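Local coordinates for protein beta-N-acetylglucosaminidase (Thermotoga maritima, PDB 3WO8) that probably hydrolyses terminal non-reducing N-acetyl-D-hexosamine residues from N-acetyl-beta-D-hexosaminides, as a glycoside hydrolase of family 3, at residues F24-I35 with L55-L63. Residues are numbered along the deposited sequence; the frame is centred on the assembly and turned at random.
Sequences FNDFNEEVKEII and LLMDFMSFL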
loop_
_atom_site.group_PDB
_atom_site.type_symbol
_atom_site.label_atom_id
_atom_site.label_comp_id
_atom_site.label_asym_id
_atom_site.label_seq_id
_atom_site.Cartn_x
_atom_site.Cartn_y
_atom_site.Cartn_z
ATOM N N PHE B 24 7.935 -2.546 18.493
ATOM C CA PHE B 24 9.188 -2.763 17.761
ATOM C C PHE B 24 9.344 -1.826 16.574
ATOM O O PHE B 24 8.500 -1.770 15.674
ATOM C CB PHE B 24 9.300 -4.202 17.259
ATOM C CG PHE B 24 9.095 -5.220 18.322
ATOM C CD1 PHE B 24 7.849 -5.425 18.849
ATOM C CD2 PHE B 24 10.159 -5.979 18.787
ATOM C CE1 PHE B 24 7.658 -6.370 19.835
ATOM C CE2 PHE B 24 9.981 -6.922 19.784
ATOM C CZ PHE B 24 8.726 -7.112 20.312
ATOM N N ASN B 25 10.449 -1.101 16.590
ATOM C CA ASN B 25 10.793 -0.197 15.527
ATOM C C ASN B 25 11.880 -0.778 14.666
ATOM O O ASN B 25 12.358 -0.106 13.760
ATOM C CB ASN B 25 11.241 1.159 16.084
ATOM C CG ASN B 25 11.150 2.265 15.042
ATOM O OD1 ASN B 25 12.108 3.009 14.766
ATOM N ND2 ASN B 25 9.991 2.375 14.456
ATOM N N ASP B 26 12.267 -2.024 14.938
ATOM C CA ASP B 26 13.270 -2.694 14.114
ATOM C C ASP B 26 13.092 -4.212 14.230
ATOM O O ASP B 26 12.283 -4.726 15.020
ATOM C CB ASP B 26 14.727 -2.227 14.441
ATOM C CG ASP B 26 15.762 -2.542 13.288
ATOM O OD1 ASP B 26 15.453 -2.433 12.078
ATOM O OD2 ASP B 26 16.910 -2.911 13.583
ATOM N N PHE B 27 13.820 -4.933 13.386
ATOM C CA PHE B 27 13.830 -6.381 13.430
ATOM C C PHE B 27 15.265 -6.931 13.203
ATOM O O PHE B 27 15.948 -6.644 12.191
ATOM C CB PHE B 27 12.807 -6.947 12.444
ATOM C CG PHE B 27 12.717 -8.454 12.468
ATOM C CD1 PHE B 27 12.062 -9.106 13.493
ATOM C CD2 PHE B 27 13.289 -9.207 11.489
ATOM C CE1 PHE B 27 11.999 -10.489 13.529
ATOM C CE2 PHE B 27 13.217 -10.584 11.519
ATOM C CZ PHE B 27 12.582 -11.225 12.545
ATOM N N ASN B 28 15.728 -7.694 14.181
ATOM C CA ASN B 28 17.105 -8.113 14.215
ATOM C C ASN B 28 17.293 -9.169 15.280
ATOM O O ASN B 28 16.334 -9.555 15.936
ATOM C CB ASN B 28 17.964 -6.922 14.558
ATOM C CG ASN B 28 17.440 -6.185 15.746
ATOM O OD1 ASN B 28 17.068 -6.781 16.739
ATOM N ND2 ASN B 28 17.365 -4.881 15.631
ATOM N N GLU B 29 18.539 -9.598 15.484
ATOM C CA GLU B 29 18.813 -10.715 16.369
ATOM C C GLU B 29 18.381 -10.433 17.816
ATOM O O GLU B 29 17.973 -11.341 18.534
ATOM C CB GLU B 29 20.287 -11.113 16.266
ATOM C CG GLU B 29 20.581 -12.518 16.784
ATOM C CD GLU B 29 19.825 -13.598 16.033
ATOM O OE1 GLU B 29 19.642 -13.437 14.807
ATOM O OE2 GLU B 29 19.419 -14.604 16.661
ATOM N N GLU B 30 18.438 -9.178 18.241
ATOM C CA GLU B 30 18.022 -8.831 19.602
ATOM C C GLU B 30 16.505 -9.016 19.734
ATOM O O GLU B 30 16.028 -9.642 20.681
ATOM C CB GLU B 30 18.436 -7.388 19.939
ATOM C CG GLU B 30 18.112 -6.911 21.363
ATOM C CD GLU B 30 18.488 -5.449 21.590
ATOM O OE1 GLU B 30 19.420 -4.984 20.929
ATOM O OE2 GLU B 30 17.872 -4.749 22.410
ATOM N N VAL B 31 15.768 -8.499 18.748
ATOM C CA VAL B 31 14.313 -8.533 18.747
ATOM C C VAL B 31 13.820 -9.960 18.814
ATOM O O VAL B 31 12.966 -10.298 19.641
ATOM C CB VAL B 31 13.739 -7.837 17.503
ATOM C CG1 VAL B 31 12.257 -8.145 17.344
ATOM C CG2 VAL B 31 13.939 -6.330 17.587
ATOM N N LYS B 32 14.371 -10.790 17.942
ATOM C CA LYS B 32 14.097 -12.228 17.941
ATOM C C LYS B 32 14.398 -12.872 19.291
ATOM O O LYS B 32 13.662 -13.760 19.730
ATOM C CB LYS B 32 14.931 -12.957 16.893
ATOM C CG LYS B 32 14.703 -12.552 15.442
ATOM C CD LYS B 32 15.242 -13.633 14.498
ATOM C CE LYS B 32 15.936 -13.089 13.254
ATOM N NZ LYS B 32 16.276 -14.209 12.336
ATOM N N GLU B 33 15.477 -12.437 19.943
ATOM C CA GLU B 33 15.890 -13.054 21.210
ATOM C C GLU B 33 14.936 -12.729 22.354
ATOM O O GLU B 33 14.520 -13.624 23.052
ATOM C CB GLU B 33 17.345 -12.718 21.539
ATOM C CG GLU B 33 18.329 -13.506 20.667
ATOM C CD GLU B 33 19.794 -13.022 20.737
ATOM O OE1 GLU B 33 20.693 -13.778 20.320
ATOM O OE2 GLU B 33 20.076 -11.888 21.189
ATOM N N ILE B 34 14.565 -11.463 22.513
ATOM C CA ILE B 34 13.557 -11.070 23.479
ATOM C C ILE B 34 12.339 -11.906 23.236
ATOM O O ILE B 34 11.719 -12.357 24.168
ATOM C CB ILE B 34 13.126 -9.597 23.316
ATOM C CG1 ILE B 34 14.251 -8.643 23.688
ATOM C CG2 ILE B 34 11.924 -9.260 24.197
ATOM C CD1 ILE B 34 14.451 -8.503 25.186
ATOM N N ILE B 35 11.957 -12.083 21.975
ATOM C CA ILE B 35 10.661 -12.696 21.672
ATOM C C ILE B 35 10.671 -14.167 22.039
ATOM O O ILE B 35 9.721 -14.653 22.669
ATOM C CB ILE B 35 10.195 -12.416 20.210
ATOM C CG1 ILE B 35 9.658 -10.977 20.116
ATOM C CG2 ILE B 35 9.089 -13.367 19.768
ATOM C CD1 ILE B 35 9.642 -10.398 18.719
ATOM N N LEU B 55 11.699 -6.252 5.706
ATOM C CA LEU B 55 11.698 -6.540 7.148
ATOM C C LEU B 55 10.318 -6.947 7.646
ATOM O O LEU B 55 10.177 -7.915 8.350
ATOM C CB LEU B 55 12.095 -5.325 7.980
ATOM C CG LEU B 55 13.538 -5.018 8.319
ATOM C CD1 LEU B 55 13.442 -3.953 9.403
ATOM C CD2 LEU B 55 14.323 -6.264 8.781
ATOM N N LEU B 56 9.308 -6.150 7.321
ATOM C CA LEU B 56 7.957 -6.496 7.695
ATOM C C LEU B 56 7.667 -7.939 7.352
ATOM O O LEU B 56 7.089 -8.661 8.140
ATOM C CB LEU B 56 6.932 -5.603 7.001
ATOM C CG LEU B 56 5.522 -6.011 7.395
ATOM C CD1 LEU B 56 5.338 -5.944 8.918
ATOM C CD2 LEU B 56 4.519 -5.166 6.681
ATOM N N MET B 57 8.105 -8.364 6.177
ATOM C CA MET B 57 7.889 -9.739 5.773
ATOM C C MET B 57 8.636 -10.746 6.637
ATOM O O MET B 57 8.085 -11.755 7.059
ATOM C CB MET B 57 8.235 -9.931 4.291
ATOM C CG MET B 57 7.252 -9.252 3.328
ATOM S SD MET B 57 7.895 -9.119 1.645
ATOM C CE MET B 57 6.439 -8.322 0.944
ATOM N N ASP B 58 9.898 -10.510 6.906
ATOM C CA ASP B 58 10.653 -11.498 7.671
ATOM C C ASP B 58 10.167 -11.510 9.087
ATOM O O ASP B 58 10.157 -12.543 9.711
ATOM C CB ASP B 58 12.131 -11.197 7.651
ATOM C CG ASP B 58 12.968 -12.427 7.881
ATOM O OD1 ASP B 58 12.614 -13.469 7.282
ATOM O OD2 ASP B 58 13.977 -12.343 8.630
ATOM N N PHE B 59 9.708 -10.370 9.581
ATOM C CA PHE B 59 9.190 -10.310 10.934
ATOM C C PHE B 59 7.932 -11.152 11.026
ATOM O O PHE B 59 7.755 -11.875 11.957
ATOM C CB PHE B 59 8.956 -8.840 11.349
ATOM C CG PHE B 59 8.866 -8.591 12.850
ATOM C CD1 PHE B 59 9.089 -9.591 13.784
ATOM C CD2 PHE B 59 8.549 -7.327 13.306
ATOM C CE1 PHE B 59 8.971 -9.332 15.128
ATOM C CE2 PHE B 59 8.458 -7.046 14.640
ATOM C CZ PHE B 59 8.663 -8.050 15.559
ATOM N N MET B 60 7.061 -11.085 10.039
ATOM C CA MET B 60 5.788 -11.828 10.104
ATOM C C MET B 60 6.078 -13.309 9.925
ATOM O O MET B 60 5.451 -14.154 10.522
ATOM C CB MET B 60 4.836 -11.354 8.990
ATOM C CG MET B 60 4.241 -9.974 9.200
ATOM S SD MET B 60 3.064 -10.066 10.552
ATOM C CE MET B 60 2.328 -8.447 10.482
ATOM N N SER B 61 7.015 -13.628 9.052
ATOM C CA SER B 61 7.427 -15.004 8.881
ATOM C C SER B 61 7.971 -15.607 10.173
ATOM O O SER B 61 7.677 -16.732 10.511
ATOM C CB SER B 61 8.542 -15.080 7.860
ATOM O OG SER B 61 8.931 -16.415 7.702
ATOM N N PHE B 62 8.812 -14.850 10.860
ATOM C CA PHE B 62 9.309 -15.213 12.173
ATOM C C PHE B 62 8.163 -15.380 13.177
ATOM O O PHE B 62 8.114 -16.391 13.874
ATOM C CB PHE B 62 10.316 -14.168 12.670
ATOM C CG PHE B 62 10.714 -14.349 14.093
ATOM C CD1 PHE B 62 11.679 -15.288 14.439
ATOM C CD2 PHE B 62 10.112 -13.597 15.095
ATOM C CE1 PHE B 62 12.059 -15.471 15.758
ATOM C CE2 PHE B 62 10.473 -13.780 16.419
ATOM C CZ PHE B 62 11.460 -14.712 16.745
ATOM N N LEU B 63 7.257 -14.423 13.274
ATOM C CA LEU B 63 6.244 -14.526 14.307
ATOM C C LEU B 63 5.433 -15.743 14.010
ATOM O O LEU B 63 4.917 -16.441 14.904
ATOM C CB LEU B 63 5.340 -13.323 14.326
ATOM C CG LEU B 63 6.076 -12.077 14.767
ATOM C CD1 LEU B 63 5.279 -10.817 14.442
ATOM C CD2 LEU B 63 6.371 -12.159 16.260
#
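F27 lays one face of its ring on the helix of L55-L63, where F59 CA sits 3.8 Å from the ring centroid, 11° off the normal, in a CH-pi contact. With its CG anti to the backbone N (chi1 -178°), F27 extends the ring across to the helix. L55 CD2 and D58 OD2 line its edge, the carboxylate plane almost perpendicular to the ring, and F27 CZ reaches F62 CB at 3.7 Å. The F59 ring, inclined to that of F27, drives its edge into the face of F24 in a T-shaped pair with centroids 5.5 Å apart. I35 CD1 meets another part of the F59 rim, 3.8 Å from F59 CE1. Farther along, K32 CG lies over a face of F62, while I35 CG2 touches the ring edge at F62 CE2 (3.6 Å). Cutting F27 back to an alanine would probably open a gap over the backbone of F59 and leave the F59 and F62 rings freer to shift.

In the second shell, N28 caps the helix that begins at E29, its OD1 accepting from V31 N (2.9 Å). D58 forms a salt bridge with K467, and Y466 packs against F27, so the C-terminal domain borders this cluster. The two helix segments run nearly parallel, 22° apart, following strands 20-24 and 42-45; they illustrate how neighbouring beta-alpha units of a TIM barrel pack their outer helices through interlocking apolar side chains, here an aromatic cluster of F24, F27, F59 and F62.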